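PDB 4K3C: outer membrane protein assembly factor BamA from Haemophilus ducreyi, which probably acts within the Bam complex to fold and insert beta-barrel proteins into the bacterial outer membrane. Local coordinates for residues Y84-R89 against D145-I150; G129-V134 against Y152-R157. One frame throughout, in Å; residues are numbered along the deposited sequence.

Interaction 1 (Y84-R89 against D145-I150)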
# COMPACT_ATOMS: atom_id res chain seq x y z
N TYR A 84 -0.30 5.72 42.17
CA TYR A 84 -1.65 5.83 41.61
C TYR A 84 -1.80 7.08 40.72
O TYR A 84 -1.61 8.21 41.18
CB TYR A 84 -2.67 5.84 42.75
CG TYR A 84 -4.08 6.26 42.36
CD1 TYR A 84 -4.94 5.37 41.73
CD2 TYR A 84 -4.55 7.54 42.65
CE1 TYR A 84 -6.22 5.75 41.38
CE2 TYR A 84 -5.83 7.93 42.30
CZ TYR A 84 -6.66 7.03 41.67
OH TYR A 84 -7.94 7.42 41.32
N VAL A 85 -2.12 6.88 39.45
CA VAL A 85 -2.26 7.99 38.51
C VAL A 85 -3.63 8.66 38.59
O VAL A 85 -4.66 8.03 38.36
CB VAL A 85 -1.99 7.56 37.05
CG1 VAL A 85 -2.41 8.66 36.09
CG2 VAL A 85 -0.52 7.21 36.86
N ARG A 86 -3.62 9.95 38.92
CA ARG A 86 -4.84 10.72 39.09
C ARG A 86 -5.45 11.07 37.72
O ARG A 86 -6.57 10.66 37.40
CB ARG A 86 -4.55 11.98 39.91
CG ARG A 86 -5.76 12.62 40.57
CD ARG A 86 -6.18 13.88 39.84
NE ARG A 86 -5.07 14.83 39.69
CZ ARG A 86 -4.81 15.82 40.54
NH1 ARG A 86 -5.57 15.99 41.61
NH2 ARG A 86 -3.78 16.63 40.32
N LYS A 87 -4.70 11.82 36.92
CA LYS A 87 -5.12 12.18 35.57
C LYS A 87 -3.89 12.51 34.72
O LYS A 87 -2.87 12.94 35.26
CB LYS A 87 -6.07 13.38 35.61
CG LYS A 87 -7.32 13.18 34.79
CD LYS A 87 -7.03 13.33 33.30
CE LYS A 87 -7.21 12.03 32.56
NZ LYS A 87 -8.51 11.43 32.95
N ILE A 88 -3.98 12.29 33.41
CA ILE A 88 -2.89 12.66 32.51
C ILE A 88 -3.28 13.93 31.74
O ILE A 88 -4.44 14.12 31.37
CB ILE A 88 -2.48 11.51 31.54
CG1 ILE A 88 -3.12 11.67 30.16
CG2 ILE A 88 -2.82 10.15 32.13
CD1 ILE A 88 -4.59 11.25 30.13
N ARG A 89 -2.31 14.81 31.54
CA ARG A 89 -2.57 16.09 30.90
C ARG A 89 -1.47 16.46 29.92
O ARG A 89 -0.38 15.90 29.95
CB ARG A 89 -2.73 17.21 31.94
CG ARG A 89 -3.98 17.12 32.80
CD ARG A 89 -4.10 18.35 33.71
NE ARG A 89 -2.81 18.83 34.19
CZ ARG A 89 -2.30 18.59 35.39
NH1 ARG A 89 -2.98 17.86 36.27
NH2 ARG A 89 -1.11 19.08 35.73
N ASP A 145 -0.89 11.67 49.83
CA ASP A 145 0.28 11.50 48.96
C ASP A 145 0.12 10.24 48.11
O ASP A 145 -0.96 9.64 48.09
CB ASP A 145 1.53 11.38 49.84
CG ASP A 145 2.82 11.67 49.08
OD1 ASP A 145 2.81 12.53 48.18
OD2 ASP A 145 3.84 11.01 49.38
N ASP A 146 1.19 9.85 47.41
CA ASP A 146 1.27 8.63 46.60
C ASP A 146 0.51 8.67 45.25
O ASP A 146 0.64 7.76 44.43
CB ASP A 146 0.95 7.37 47.43
CG ASP A 146 -0.33 6.68 47.01
OD1 ASP A 146 -1.42 7.12 47.43
OD2 ASP A 146 -0.26 5.68 46.26
N GLN A 147 -0.23 9.75 45.00
CA GLN A 147 -0.87 9.95 43.69
C GLN A 147 0.07 10.70 42.73
O GLN A 147 0.96 11.43 43.18
CB GLN A 147 -2.18 10.74 43.83
CG GLN A 147 -3.23 10.09 44.71
CD GLN A 147 -4.58 10.78 44.59
OE1 GLN A 147 -4.89 11.41 43.58
NE2 GLN A 147 -5.40 10.65 45.63
N VAL A 148 -0.13 10.53 41.43
CA VAL A 148 0.62 11.32 40.44
C VAL A 148 -0.19 11.75 39.23
O VAL A 148 -1.04 11.01 38.72
CB VAL A 148 1.87 10.59 39.88
CG1 VAL A 148 2.97 10.50 40.92
CG2 VAL A 148 1.50 9.23 39.30
N ASP A 149 0.10 12.96 38.78
CA ASP A 149 -0.31 13.42 37.47
C ASP A 149 0.86 13.19 36.53
O ASP A 149 2.00 13.51 36.86
CB ASP A 149 -0.66 14.91 37.51
CG ASP A 149 -2.03 15.18 38.10
OD1 ASP A 149 -2.97 14.40 37.80
OD2 ASP A 149 -2.17 16.17 38.86
N ILE A 150 0.59 12.62 35.36
CA ILE A 150 1.62 12.47 34.34
C ILE A 150 1.38 13.41 33.14
O ILE A 150 0.48 13.20 32.33
CB ILE A 150 1.77 11.00 33.91
CG1 ILE A 150 2.49 10.89 32.57
CG2 ILE A 150 0.41 10.32 33.86
CD1 ILE A 150 2.67 9.46 32.11
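A parallel pairing of the first and last strands of a POTRA domain brings Tyr84-Arg89 alongside Asp145-Ile150, in the POTRA domain next to the barrel. This is the central parallel pair of the mixed sheet; strand 111-112 continues the sheet beyond residues 84-91 through backbone bonds of Val85 with Ala111 and of Arg86 with Gly110 just before that strand. The strands are zipped at one end by Tyr84 N to Asp146 O, Val148 N to Tyr84 O (2.8 Å) and Arg86 N to Val148 O (2.8 Å). The register then slips by one residue between the Val85-Val148 and Ile88-Ile150 pairs, a beta bulge at Arg86 and Lys87, past which the backbone bonds Ile150 N to Lys87 O and Arg89 N to Ile150 O are weak. On one face of this pair the side chains are aliphatic: Val85 CG2 meets Val148 CG2 at 3.8 Å, Val85 CG1 reaches Ile150 CG2, and Ile88 and Ile150 lie side by side with their CG2 methyls 3.7 Å apart. On the other face Tyr84, its CG anti to the backbone N (chi1 167°), runs beside Gln147; the ring edge at CD2 abuts Gln147 CG at 3.5 Å, and the amide stands almost perpendicular to the ring. Gln147 OE1 in turn lies against Arg86 CG. Asp149 forms a salt-bridge network with Arg86 and, weakly, Arg89, although Asp149 OD2 and Arg86 NH2 are modelled too close for either to be sure. Arg86 NE donates to the syn side of Asp149 OD1 at 2.9 Å.

Interaction 2 (G129-V134 against Y152-R157); sequences GFYETV and YKIKER
The antiparallel hairpin formed by strands 131-136 and 147-156 brings Gly129-Val134 against Tyr152-Arg157, close to where the chain leaves for the barrel. Two backbone hydrogen bonds join the segments. Glu132 N donates to Lys155 O at 3.0 Å, and Lys155 N returns to Thr133 O at 3.1 Å. The chain turns a corner at Glu132; at the Tyr131-Glu156 pair before it the side chains diverge, whereas Val134 and Ile154 form a non-hydrogen-bonded pair with both side chains on the same face. That face is the one that the helices of this POTRA domain cover: Leu101 of helix 98-101 touches both Tyr131 and Ile154, and helix 119-125 packs on Val134 and Tyr152, completing the alpha/beta core. Within the contact Val134 CG1 comes up to the edge of the Tyr152 ring at CD2, 4.3 Å away. On the outer face Thr133 CB sits 3.6 Å from Lys155 CB, while the lysine chain runs on away from the partner strand. Beyond the strand end Arg157, with CG between its backbone N and carbonyl carbon (chi1 89°), reaches back toward the Gly129-Phe130 turn. Its CG lies 3.3 Å from Phe130 O, and Glu132 CG packs on its CB at 3.4 Å. Farther out the guanidinium is modelled too close to Gly129 O, so its position is uncertain; as modelled, Glu132 OE2 is 4.3 Å from Arg157 NH1, beyond a salt bridge. The Glu156 carboxylate is held by Thr96 OG1 and Val95 N.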
# COMPACT_ATOMS: atom_id res chain seq x y z
N GLY A 129 5.03 12.14 13.78
CA GLY A 129 5.56 13.21 12.96
C GLY A 129 5.08 14.58 13.42
O GLY A 129 5.61 15.60 12.97
N PHE A 130 4.11 14.61 14.32
CA PHE A 130 3.45 15.86 14.67
C PHE A 130 4.28 16.75 15.55
O PHE A 130 4.05 17.96 15.61
CB PHE A 130 2.13 15.58 15.36
CG PHE A 130 1.13 14.92 14.49
CD1 PHE A 130 1.20 15.03 13.12
CD2 PHE A 130 0.10 14.18 15.04
CE1 PHE A 130 0.27 14.43 12.31
CE2 PHE A 130 -0.84 13.57 14.23
CZ PHE A 130 -0.75 13.70 12.87
N TYR A 131 5.22 16.18 16.27
CA TYR A 131 5.96 16.93 17.27
C TYR A 131 7.43 16.72 17.13
O TYR A 131 7.85 15.71 16.63
CB TYR A 131 5.55 16.48 18.66
CG TYR A 131 4.11 16.10 18.76
CD1 TYR A 131 3.13 17.04 18.84
CD2 TYR A 131 3.73 14.79 18.78
CE1 TYR A 131 1.84 16.69 18.92
CE2 TYR A 131 2.43 14.44 18.86
CZ TYR A 131 1.49 15.39 18.94
OH TYR A 131 0.19 15.04 19.02
N GLU A 132 8.22 17.68 17.57
CA GLU A 132 9.66 17.57 17.53
C GLU A 132 10.11 16.90 18.79
O GLU A 132 11.06 16.16 18.82
CB GLU A 132 10.31 18.94 17.48
CG GLU A 132 10.18 19.68 16.19
CD GLU A 132 11.25 19.31 15.18
OE1 GLU A 132 12.12 18.51 15.51
OE2 GLU A 132 11.21 19.82 14.05
N THR A 133 9.37 17.18 19.85
CA THR A 133 9.75 16.92 21.20
C THR A 133 8.56 16.38 21.96
O THR A 133 7.51 16.97 21.94
CB THR A 133 10.16 18.23 21.84
OG1 THR A 133 11.40 18.64 21.27
CG2 THR A 133 10.32 18.15 23.33
N VAL A 134 8.76 15.29 22.67
CA VAL A 134 7.76 14.78 23.55
C VAL A 134 8.48 14.39 24.81
O VAL A 134 9.46 13.69 24.75
CB VAL A 134 7.11 13.58 22.95
CG1 VAL A 134 5.99 13.14 23.80
CG2 VAL A 134 6.63 13.92 21.60
N TYR A 152 2.38 15.52 29.60
CA TYR A 152 3.15 15.39 28.37
C TYR A 152 3.40 16.76 27.76
O TYR A 152 2.46 17.43 27.33
CB TYR A 152 2.46 14.47 27.37
CG TYR A 152 2.53 12.99 27.71
CD1 TYR A 152 1.73 12.44 28.70
CD2 TYR A 152 3.38 12.14 27.01
CE1 TYR A 152 1.78 11.09 29.00
CE2 TYR A 152 3.44 10.79 27.31
CZ TYR A 152 2.64 10.27 28.30
OH TYR A 152 2.70 8.93 28.60
N LYS A 153 4.66 17.16 27.72
CA LYS A 153 5.06 18.47 27.20
C LYS A 153 5.59 18.32 25.80
O LYS A 153 6.67 17.75 25.59
CB LYS A 153 6.11 19.10 28.11
CG LYS A 153 6.66 20.45 27.65
CD LYS A 153 6.79 21.41 28.83
CE LYS A 153 7.90 22.44 28.60
NZ LYS A 153 9.25 21.80 28.51
N ILE A 154 4.84 18.82 24.82
CA ILE A 154 5.26 18.70 23.43
C ILE A 154 5.67 20.04 22.79
O ILE A 154 5.23 21.11 23.20
CB ILE A 154 4.21 17.94 22.57
CG1 ILE A 154 3.68 18.81 21.44
CG2 ILE A 154 3.07 17.46 23.45
CD1 ILE A 154 2.52 19.67 21.82
N LYS A 155 6.56 19.94 21.80
CA LYS A 155 6.88 21.05 20.92
C LYS A 155 6.23 20.76 19.57
O LYS A 155 6.61 19.80 18.89
CB LYS A 155 8.39 21.20 20.76
CG LYS A 155 8.82 22.31 19.81
CD LYS A 155 8.53 23.67 20.40
CE LYS A 155 8.46 24.76 19.32
NZ LYS A 155 8.19 26.11 19.92
N GLU A 156 5.24 21.57 19.20
CA GLU A 156 4.56 21.43 17.91
C GLU A 156 5.58 21.59 16.81
O GLU A 156 6.65 22.16 17.03
CB GLU A 156 3.50 22.52 17.75
CG GLU A 156 2.42 22.53 18.82
CD GLU A 156 1.25 21.64 18.46
OE1 GLU A 156 1.38 20.83 17.52
OE2 GLU A 156 0.20 21.76 19.12
N ARG A 157 5.27 21.11 15.62
CA ARG A 157 6.25 21.18 14.57
C ARG A 157 5.61 21.34 13.20
O ARG A 157 4.45 20.98 13.02
CB ARG A 157 7.15 19.94 14.61
CG ARG A 157 6.64 18.78 13.78
CD ARG A 157 7.78 17.84 13.45
NE ARG A 157 7.40 16.89 12.41
CZ ARG A 157 8.15 16.61 11.35
NH1 ARG A 157 9.33 17.21 11.19
NH2 ARG A 157 7.71 15.74 10.45

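How the interactions relate
Interactions 1 and 2 are built on one four-stranded mixed sheet and lie 22 Å apart between centres. Strand 147-156 serves both: its start pairs in parallel with strand 84-91, and its end pairs antiparallel with 131-136 on its other side. The two meet where Arg89 O lies 2.8 Å from Tyr152 N, a probable hydrogen bond. Along the chain the segments alternate, 84-89, 129-134, 145-150, 152-157, so the last strand returns to close the sheet between the first and the third. Interaction 2 is nearer the centre of the chain, consistent with this POTRA domain leading directly into the transmembrane barrel, whose first strand is 160-169.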